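Local coordinates for extracellular solute-binding protein family 5 (Brucella melitensis, PDB 4ONY), which probably binds a solute such as a peptide in the periplasm and delivers it to an ABC transporter for uptake, at residues N59-K64 with D141-K146; Q129-D134 with M189-K194. All coordinates share one frame; numbering follows the deposited sequence.

Contact 1 (N59-K64 with D141-K146); sequences NPFVLK and DILTEK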
ATOM      1  N   ASN A  59      15.467   6.605 -15.515  1.00 15.92           N
ATOM      2  CA  ASN A  59      15.298   7.794 -14.694  1.00 15.47           C
ATOM      3  C   ASN A  59      13.941   7.788 -14.046  1.00 15.48           C
ATOM      4  O   ASN A  59      12.936   8.073 -14.690  1.00 15.76           O
ATOM      5  CB  ASN A  59      15.491   9.051 -15.495  1.00 15.68           C
ATOM      6  CG  ASN A  59      15.487  10.297 -14.620  1.00 15.60           C
ATOM      7  OD1 ASN A  59      14.970  10.291 -13.513  1.00 15.12           O
ATOM      8  ND2 ASN A  59      16.090  11.365 -15.110  1.00 16.05           N
ATOM      9  N   PRO A  60      13.894   7.452 -12.759  1.00 15.63           N
ATOM     10  CA  PRO A  60      12.608   7.307 -12.101  1.00 15.44           C
ATOM     11  C   PRO A  60      12.013   8.631 -11.662  1.00 15.82           C
ATOM     12  O   PRO A  60      10.948   8.618 -11.054  1.00 15.56           O
ATOM     13  CB  PRO A  60      12.935   6.442 -10.860  1.00 15.76           C
ATOM     14  CG  PRO A  60      14.342   6.648 -10.602  1.00 16.09           C
ATOM     15  CD  PRO A  60      15.018   7.004 -11.918  1.00 15.99           C
ATOM     16  N   PHE A  61      12.636   9.768 -11.967  1.00 15.94           N
ATOM     17  CA  PHE A  61      12.205  11.032 -11.373  1.00 16.31           C
ATOM     18  C   PHE A  61      11.557  12.041 -12.325  1.00 16.45           C
ATOM     19  O   PHE A  61      11.277  13.178 -11.916  1.00 17.04           O
ATOM     20  CB  PHE A  61      13.420  11.686 -10.703  1.00 16.88           C
ATOM     21  CG  PHE A  61      14.149  10.761  -9.768  1.00 16.38           C
ATOM     22  CD1 PHE A  61      13.514  10.265  -8.634  1.00 16.18           C
ATOM     23  CD2 PHE A  61      15.469  10.397 -10.019  1.00 16.59           C
ATOM     24  CE1 PHE A  61      14.203   9.424  -7.751  1.00 16.09           C
ATOM     25  CE2 PHE A  61      16.149   9.537  -9.170  1.00 16.40           C
ATOM     26  CZ  PHE A  61      15.513   9.045  -8.039  1.00 15.83           C
ATOM     27  N   VAL A  62      11.289  11.627 -13.570  1.00 16.37           N
ATOM     28  CA  VAL A  62      10.844  12.544 -14.648  1.00 16.37           C
ATOM     29  C   VAL A  62       9.660  11.982 -15.409  1.00 16.60           C
ATOM     30  O   VAL A  62       9.405  10.760 -15.366  1.00 16.48           O
ATOM     31  CB  VAL A  62      12.013  12.831 -15.646  1.00 16.51           C
ATOM     32  CG1 VAL A  62      13.219  13.404 -14.914  1.00 16.28           C
ATOM     33  CG2 VAL A  62      12.424  11.568 -16.383  1.00 16.39           C
ATOM     34  N   LEU A  63       8.937  12.856 -16.116  1.00 17.50           N
ATOM     35  CA  LEU A  63       7.735  12.433 -16.841  1.00 18.33           C
ATOM     36  C   LEU A  63       8.044  11.435 -17.931  1.00 18.06           C
ATOM     37  O   LEU A  63       7.377  10.433 -18.022  1.00 16.76           O
ATOM     38  CB  LEU A  63       6.986  13.625 -17.461  1.00 19.90           C
ATOM     39  CG  LEU A  63       6.131  14.424 -16.459  1.00 20.85           C
ATOM     40  CD1 LEU A  63       5.669  15.721 -17.137  1.00 23.24           C
ATOM     41  CD2 LEU A  63       4.942  13.623 -15.966  1.00 19.95           C
ATOM     42  N   LYS A  64       9.076  11.692 -18.739  1.00 18.05           N
ATOM     43  CA  LYS A  64       9.341  10.826 -19.895  1.00 18.63           C
ATOM     44  C   LYS A  64       9.672   9.397 -19.460  1.00 18.40           C
ATOM     45  O   LYS A  64      10.572   9.204 -18.632  1.00 18.71           O
ATOM     46  CB  LYS A  64      10.487  11.393 -20.779  1.00 18.99           C
ATOM     47  CG  LYS A  64      10.809  10.579 -22.035  1.00 19.64           C
ATOM     48  CD  LYS A  64       9.598  10.505 -22.918  1.00 20.38           C
ATOM     49  CE  LYS A  64       9.761   9.742 -24.223  1.00 21.65           C
ATOM     50  NZ  LYS A  64      11.098   9.916 -24.835  1.00 23.25           N
ATOM     51  N   ASP A 141      16.751  21.775  -6.471  1.00 20.58           N
ATOM     52  CA  ASP A 141      16.733  22.666  -7.650  1.00 22.48           C
ATOM     53  C   ASP A 141      16.252  21.886  -8.927  1.00 21.59           C
ATOM     54  O   ASP A 141      15.174  22.184  -9.495  1.00 20.77           O
ATOM     55  CB  ASP A 141      18.137  23.272  -7.838  1.00 24.32           C
ATOM     56  CG  ASP A 141      18.237  24.181  -9.059  1.00 26.87           C
ATOM     57  OD1 ASP A 141      17.215  24.607  -9.593  1.00 29.06           O
ATOM     58  OD2 ASP A 141      19.357  24.430  -9.499  1.00 29.71           O
ATOM     59  N   ILE A 142      16.992  20.845  -9.312  1.00 20.20           N
ATOM     60  CA  ILE A 142      16.695  20.184 -10.561  1.00 19.98           C
ATOM     61  C   ILE A 142      15.369  19.415 -10.569  1.00 19.85           C
ATOM     62  O   ILE A 142      14.702  19.389 -11.582  1.00 19.96           O
ATOM     63  CB  ILE A 142      17.855  19.288 -11.049  1.00 20.42           C
ATOM     64  CG1 ILE A 142      17.650  18.922 -12.520  1.00 21.12           C
ATOM     65  CG2 ILE A 142      17.989  18.021 -10.229  1.00 19.30           C
ATOM     66  CD1 ILE A 142      18.813  18.150 -13.114  1.00 21.83           C
ATOM     67  N   LEU A 143      14.979  18.799  -9.452  1.00 19.59           N
ATOM     68  CA  LEU A 143      13.725  18.069  -9.391  1.00 19.69           C
ATOM     69  C   LEU A 143      12.509  18.987  -9.396  1.00 19.67           C
ATOM     70  O   LEU A 143      11.488  18.628  -9.959  1.00 18.96           O
ATOM     71  CB  LEU A 143      13.667  17.158  -8.180  1.00 19.78           C
ATOM     72  CG  LEU A 143      14.594  15.961  -8.231  1.00 20.27           C
ATOM     73  CD1 LEU A 143      14.430  15.173  -6.958  1.00 21.18           C
ATOM     74  CD2 LEU A 143      14.209  15.066  -9.420  1.00 21.26           C
ATOM     75  N   THR A 144      12.630  20.152  -8.781  1.00 19.36           N
ATOM     76  CA  THR A 144      11.616  21.156  -8.874  1.00 20.30           C
ATOM     77  C   THR A 144      11.442  21.637 -10.327  1.00 21.41           C
ATOM     78  O   THR A 144      10.331  21.717 -10.843  1.00 20.52           O
ATOM     79  CB  THR A 144      11.928  22.333  -7.936  1.00 21.05           C
ATOM     80  OG1 THR A 144      12.021  21.835  -6.583  1.00 21.20           O
ATOM     81  CG2 THR A 144      10.817  23.382  -8.014  1.00 21.39           C
ATOM     82  N   GLU A 145      12.544  21.914 -11.009  1.00 22.88           N
ATOM     83  CA  GLU A 145      12.460  22.429 -12.398  1.00 24.91           C
ATOM     84  C   GLU A 145      12.027  21.326 -13.399  1.00 23.42           C
ATOM     85  O   GLU A 145      11.218  21.587 -14.322  1.00 22.90           O
ATOM     86  CB  GLU A 145      13.818  23.008 -12.798  1.00 28.08           C
ATOM     87  CG  GLU A 145      13.792  23.859 -14.072  1.00 34.12           C
ATOM     88  CD  GLU A 145      15.112  23.947 -14.862  1.00 37.19           C
ATOM     89  OE1 GLU A 145      16.228  23.808 -14.336  1.00 39.87           O
ATOM     90  OE2 GLU A 145      15.013  24.190 -16.073  1.00 45.92           O
ATOM     91  N   LYS A 146      12.568  20.119 -13.241  1.00 20.82           N
ATOM     92  CA  LYS A 146      12.474  19.096 -14.289  1.00 20.12           C
ATOM     93  C   LYS A 146      11.894  17.761 -13.872  1.00 19.26           C
ATOM     94  O   LYS A 146      11.647  16.911 -14.718  1.00 19.40           O
ATOM     95  CB  LYS A 146      13.872  18.840 -14.862  1.00 21.07           C
ATOM     96  CG  LYS A 146      14.630  20.081 -15.289  1.00 21.67           C
ATOM     97  CD  LYS A 146      15.818  19.727 -16.178  1.00 22.87           C
ATOM     98  CE  LYS A 146      15.333  19.485 -17.592  1.00 23.32           C
ATOM     99  NZ  LYS A 146      16.475  19.258 -18.510  1.00 24.22           N
TER
HETATM  100  O   HOH W   1       9.420  15.846 -15.920  1.00 15.88           O

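Contact 2 (Q129-D134 with M189-K194); sequences QPVTVD and MPVLPK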
ATOM      1  N   GLN A 129      33.223   9.711  -5.746  1.00 24.14           N
ATOM      2  CA  GLN A 129      33.077  11.114  -5.357  1.00 24.72           C
ATOM      3  C   GLN A 129      32.215  11.274  -4.093  1.00 24.13           C
ATOM      4  O   GLN A 129      31.347  10.433  -3.825  1.00 22.41           O
ATOM      5  CB  GLN A 129      32.471  11.913  -6.494  1.00 25.38           C
ATOM      6  CG  GLN A 129      33.324  11.948  -7.747  1.00 26.24           C
ATOM      7  CD  GLN A 129      34.620  12.584  -7.482  1.00 27.22           C
ATOM      8  OE1 GLN A 129      34.655  13.646  -6.896  1.00 28.26           O
ATOM      9  NE2 GLN A 129      35.707  11.931  -7.876  1.00 27.82           N
ATOM     10  N   PRO A 130      32.456  12.351  -3.313  1.00 23.61           N
ATOM     11  CA  PRO A 130      31.721  12.532  -2.055  1.00 22.77           C
ATOM     12  C   PRO A 130      30.274  12.968  -2.270  1.00 22.16           C
ATOM     13  O   PRO A 130      29.988  13.749  -3.136  1.00 20.65           O
ATOM     14  CB  PRO A 130      32.510  13.643  -1.329  1.00 23.57           C
ATOM     15  CG  PRO A 130      33.214  14.394  -2.423  1.00 24.46           C
ATOM     16  CD  PRO A 130      33.505  13.375  -3.497  1.00 24.40           C
ATOM     17  N   VAL A 131      29.374  12.479  -1.429  1.00 21.55           N
ATOM     18  CA  VAL A 131      28.034  13.045  -1.348  1.00 20.91           C
ATOM     19  C   VAL A 131      28.065  14.273  -0.433  1.00 21.49           C
ATOM     20  O   VAL A 131      28.453  14.178   0.716  1.00 21.64           O
ATOM     21  CB  VAL A 131      27.045  12.043  -0.800  1.00 20.21           C
ATOM     22  CG1 VAL A 131      25.647  12.636  -0.789  1.00 20.01           C
ATOM     23  CG2 VAL A 131      27.082  10.754  -1.624  1.00 20.56           C
ATOM     24  N   THR A 132      27.613  15.416  -0.944  1.00 21.61           N
ATOM     25  CA  THR A 132      27.778  16.702  -0.260  1.00 21.70           C
ATOM     26  C   THR A 132      26.470  17.453  -0.113  1.00 20.84           C
ATOM     27  O   THR A 132      25.445  17.135  -0.771  1.00 19.71           O
ATOM     28  CB  THR A 132      28.732  17.640  -1.040  1.00 22.91           C
ATOM     29  OG1 THR A 132      28.140  17.995  -2.294  1.00 22.86           O
ATOM     30  CG2 THR A 132      30.085  16.988  -1.289  1.00 23.63           C
ATOM     31  N   VAL A 133      26.526  18.520   0.670  1.00 21.04           N
ATOM     32  CA  VAL A 133      25.379  19.406   0.826  1.00 21.30           C
ATOM     33  C   VAL A 133      25.042  20.038  -0.503  1.00 21.74           C
ATOM     34  O   VAL A 133      23.869  20.236  -0.817  1.00 21.88           O
ATOM     35  CB  VAL A 133      25.632  20.478   1.890  1.00 22.43           C
ATOM     36  CG1 VAL A 133      24.592  21.605   1.845  1.00 22.67           C
ATOM     37  CG2 VAL A 133      25.630  19.835   3.261  1.00 22.26           C
ATOM     38  N   ASP A 134      26.062  20.344  -1.295  0.50 22.30           N
ATOM     39  CA  ASP A 134      25.831  20.864  -2.614  0.50 23.03           C
ATOM     40  C   ASP A 134      24.990  19.895  -3.490  0.50 21.75           C
ATOM     41  O   ASP A 134      24.134  20.336  -4.240  0.50 21.59           O
ATOM     42  CB  ASP A 134      27.152  21.197  -3.279  0.50 24.45           C
ATOM     43  CG  ASP A 134      26.969  22.095  -4.445  0.50 26.15           C
ATOM     44  OD1 ASP A 134      26.461  23.219  -4.245  0.50 27.32           O
ATOM     45  OD2 ASP A 134      27.329  21.668  -5.553  0.50 27.51           O
ATOM     46  N   MET A 189      12.481  11.543  -0.928  1.00 16.33           N
ATOM     47  CA  MET A 189      13.206  12.249  -1.956  1.00 16.02           C
ATOM     48  C   MET A 189      14.585  11.608  -2.066  1.00 15.72           C
ATOM     49  O   MET A 189      15.180  11.254  -1.064  1.00 15.92           O
ATOM     50  CB  MET A 189      13.381  13.735  -1.611  1.00 16.92           C
ATOM     51  CG  MET A 189      12.135  14.591  -1.783  1.00 17.45           C
ATOM     52  SD  MET A 189      11.643  14.676  -3.526  1.00 18.04           S
ATOM     53  CE  MET A 189      12.397  16.224  -3.991  1.00 17.76           C
ATOM     54  N   PRO A 190      15.101  11.488  -3.276  1.00 15.75           N
ATOM     55  CA  PRO A 190      16.480  11.037  -3.424  1.00 15.92           C
ATOM     56  C   PRO A 190      17.488  12.108  -3.109  1.00 16.34           C
ATOM     57  O   PRO A 190      17.111  13.270  -2.840  1.00 17.04           O
ATOM     58  CB  PRO A 190      16.538  10.690  -4.900  1.00 15.91           C
ATOM     59  CG  PRO A 190      15.674  11.753  -5.520  1.00 16.06           C
ATOM     60  CD  PRO A 190      14.512  11.866  -4.566  1.00 15.85           C
ATOM     61  N   VAL A 191      18.766  11.712  -3.105  1.00 16.18           N
ATOM     62  CA  VAL A 191      19.839  12.634  -3.313  1.00 16.32           C
ATOM     63  C   VAL A 191      20.511  12.230  -4.627  1.00 16.57           C
ATOM     64  O   VAL A 191      20.873  11.067  -4.823  1.00 16.89           O
ATOM     65  CB  VAL A 191      20.837  12.664  -2.121  1.00 16.60           C
ATOM     66  CG1 VAL A 191      21.899  13.730  -2.350  1.00 17.07           C
ATOM     67  CG2 VAL A 191      20.108  12.960  -0.833  1.00 16.20           C
ATOM     68  N   LEU A 192      20.689  13.230  -5.494  1.00 17.28           N
ATOM     69  CA  LEU A 192      21.241  13.121  -6.840  1.00 17.64           C
ATOM     70  C   LEU A 192      22.653  13.731  -6.931  1.00 18.08           C
ATOM     71  O   LEU A 192      22.964  14.699  -6.235  1.00 18.14           O
ATOM     72  CB  LEU A 192      20.363  13.883  -7.838  1.00 17.84           C
ATOM     73  CG  LEU A 192      18.897  13.468  -7.876  1.00 18.18           C
ATOM     74  CD1 LEU A 192      18.107  14.225  -8.928  1.00 18.52           C
ATOM     75  CD2 LEU A 192      18.743  11.959  -8.135  1.00 17.82           C
ATOM     76  N   PRO A 193      23.512  13.170  -7.791  1.00 18.31           N
ATOM     77  CA  PRO A 193      24.896  13.640  -7.950  1.00 19.05           C
ATOM     78  C   PRO A 193      25.065  14.797  -8.938  1.00 19.87           C
ATOM     79  O   PRO A 193      25.010  14.573 -10.160  1.00 19.95           O
ATOM     80  CB  PRO A 193      25.614  12.408  -8.491  1.00 18.71           C
ATOM     81  CG  PRO A 193      24.569  11.659  -9.235  1.00 18.08           C
ATOM     82  CD  PRO A 193      23.271  11.930  -8.527  1.00 18.14           C
ATOM     83  N   LYS A 194      25.290  16.010  -8.423  1.00 20.77           N
ATOM     84  CA  LYS A 194      25.506  17.182  -9.263  1.00 22.19           C
ATOM     85  C   LYS A 194      26.603  16.936 -10.278  1.00 23.07           C
ATOM     86  O   LYS A 194      26.434  17.284 -11.453  1.00 22.54           O
ATOM     87  CB  LYS A 194      25.919  18.380  -8.428  1.00 24.47           C
ATOM     88  CG  LYS A 194      25.968  19.680  -9.217  1.00 26.86           C
ATOM     89  CD  LYS A 194      26.275  20.850  -8.309  1.00 29.10           C
ATOM     90  CE  LYS A 194      26.213  22.154  -9.064  1.00 32.88           C
ATOM     91  NZ  LYS A 194      26.591  23.267  -8.138  1.00 36.04           N
TER
HETATM   92  O   HOH W   2      24.325  23.322  -5.726  1.00 42.43           O

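Contact 1 (N59-K64 with D141-K146)
Phe61, in the loop between strands 46-52 and 88-90, meets Leu143 on helix 133-146 through its first side-chain carbon: Phe61 CB lies 3.7 Å from Leu143 CD2. Beyond CB the side chain leaves the helix. CG stands anti to the carbonyl carbon (chi1 -51°), which carries the ring away from Leu143, and CD2 lies oblique to it. Pro60 CG sits over the centre of one ring face, 3.6 Å above the plane of Phe61; the ring also makes edge-to-face contacts with Tyr74, Tyr84 and Tyr151, and its far end goes on to Pro190 of the 189-194 loop. An Asx turn shapes the approach to the residue, with Phe61 N donating to Asn59 OD1 at 2.8 Å.

The second meeting point is the last turn of the helix. Val62 CG1 rests 3.8 Å from Lys146 O. A water donates to the same Lys146 O at 2.7 Å. It also accepts from Leu63 N at 3.0 Å. The ammonium group of Lys146 goes another way, to the carbonyls of Phe202 and Arg199. The contact is therefore mainly apolar: between the two segments the polar link is one water, and just past the helix Phe61 is also bonded through its backbone to Arg148.

Contact 2 (Q129-D134 with M189-K194)
From Val131 to Asp134 and from Val191 to Lys194 the two backbones run at 67° to each other, with the CA atoms of Val131 and Pro193 7.3 Å apart. Side chains bridge this gap at two places.

On the buried side the contact is a single methyl pair, Val131 CG1 against Val191 CG1 at 4.2 Å. At the exposed end Lys194 forms a salt bridge with Asp134. Its chain is fully extended from a CG anti to the backbone N (chi1 -172°), and crosses the aspartate side chain obliquely. Lys194 NZ donates to Asp134 OD2 at 3.1 Å, using the syn lone pair, on the side of the other carboxylate oxygen. That other oxygen, Asp134 OD1, accepts a hydrogen bond of 2.6 Å from a water, which is also linked to Lys194 NZ, but only weakly at 3.3 Å. Asp134 was modelled in two conformers, so this geometry describes one of them and the pairing may be intermittent.

Hydrogen bonds to helix 133-146 also hold the loop: Lys194 N donates to Asp135 OD1 at its start and Leu192 N to Thr139 OG1 further along. Asp135 OD2 in turn accepts from Thr132 N, while the Thr132 side chain, at the N-cap, caps a backbone N just past Asp134. This reciprocal pattern is consistent with a capping box opening helix 133-146, one whose aspartate also holds the loop that follows helix 181-187.

How the contacts relate
Contacts 1 and 2 lie 15 Å apart, centre to centre, and share helix 133-146: contact 2 is made around its N-terminal start, contact 1 along its final turns. Their apolar parts meet directly. Phe61 CE1 packs 3.5 Å from Pro190 CG, and Phe61 CE2 lies 3.7 Å from Leu192 CD2, while Leu143 CD1 reaches Met189 CE at 3.7 Å. Loop 189-194 thus joins both contacts along the helix, and the segments alternate in chain order. Neither contact includes a residue lining the bound 1-ethoxy-2-(2-ethoxyethoxy)ethane, a short polyether that is probably a crystallisation additive and not the transported solute; its pocket includes Gln222, Arg226 and Tyr256, on strands of the sheet containing 46-52.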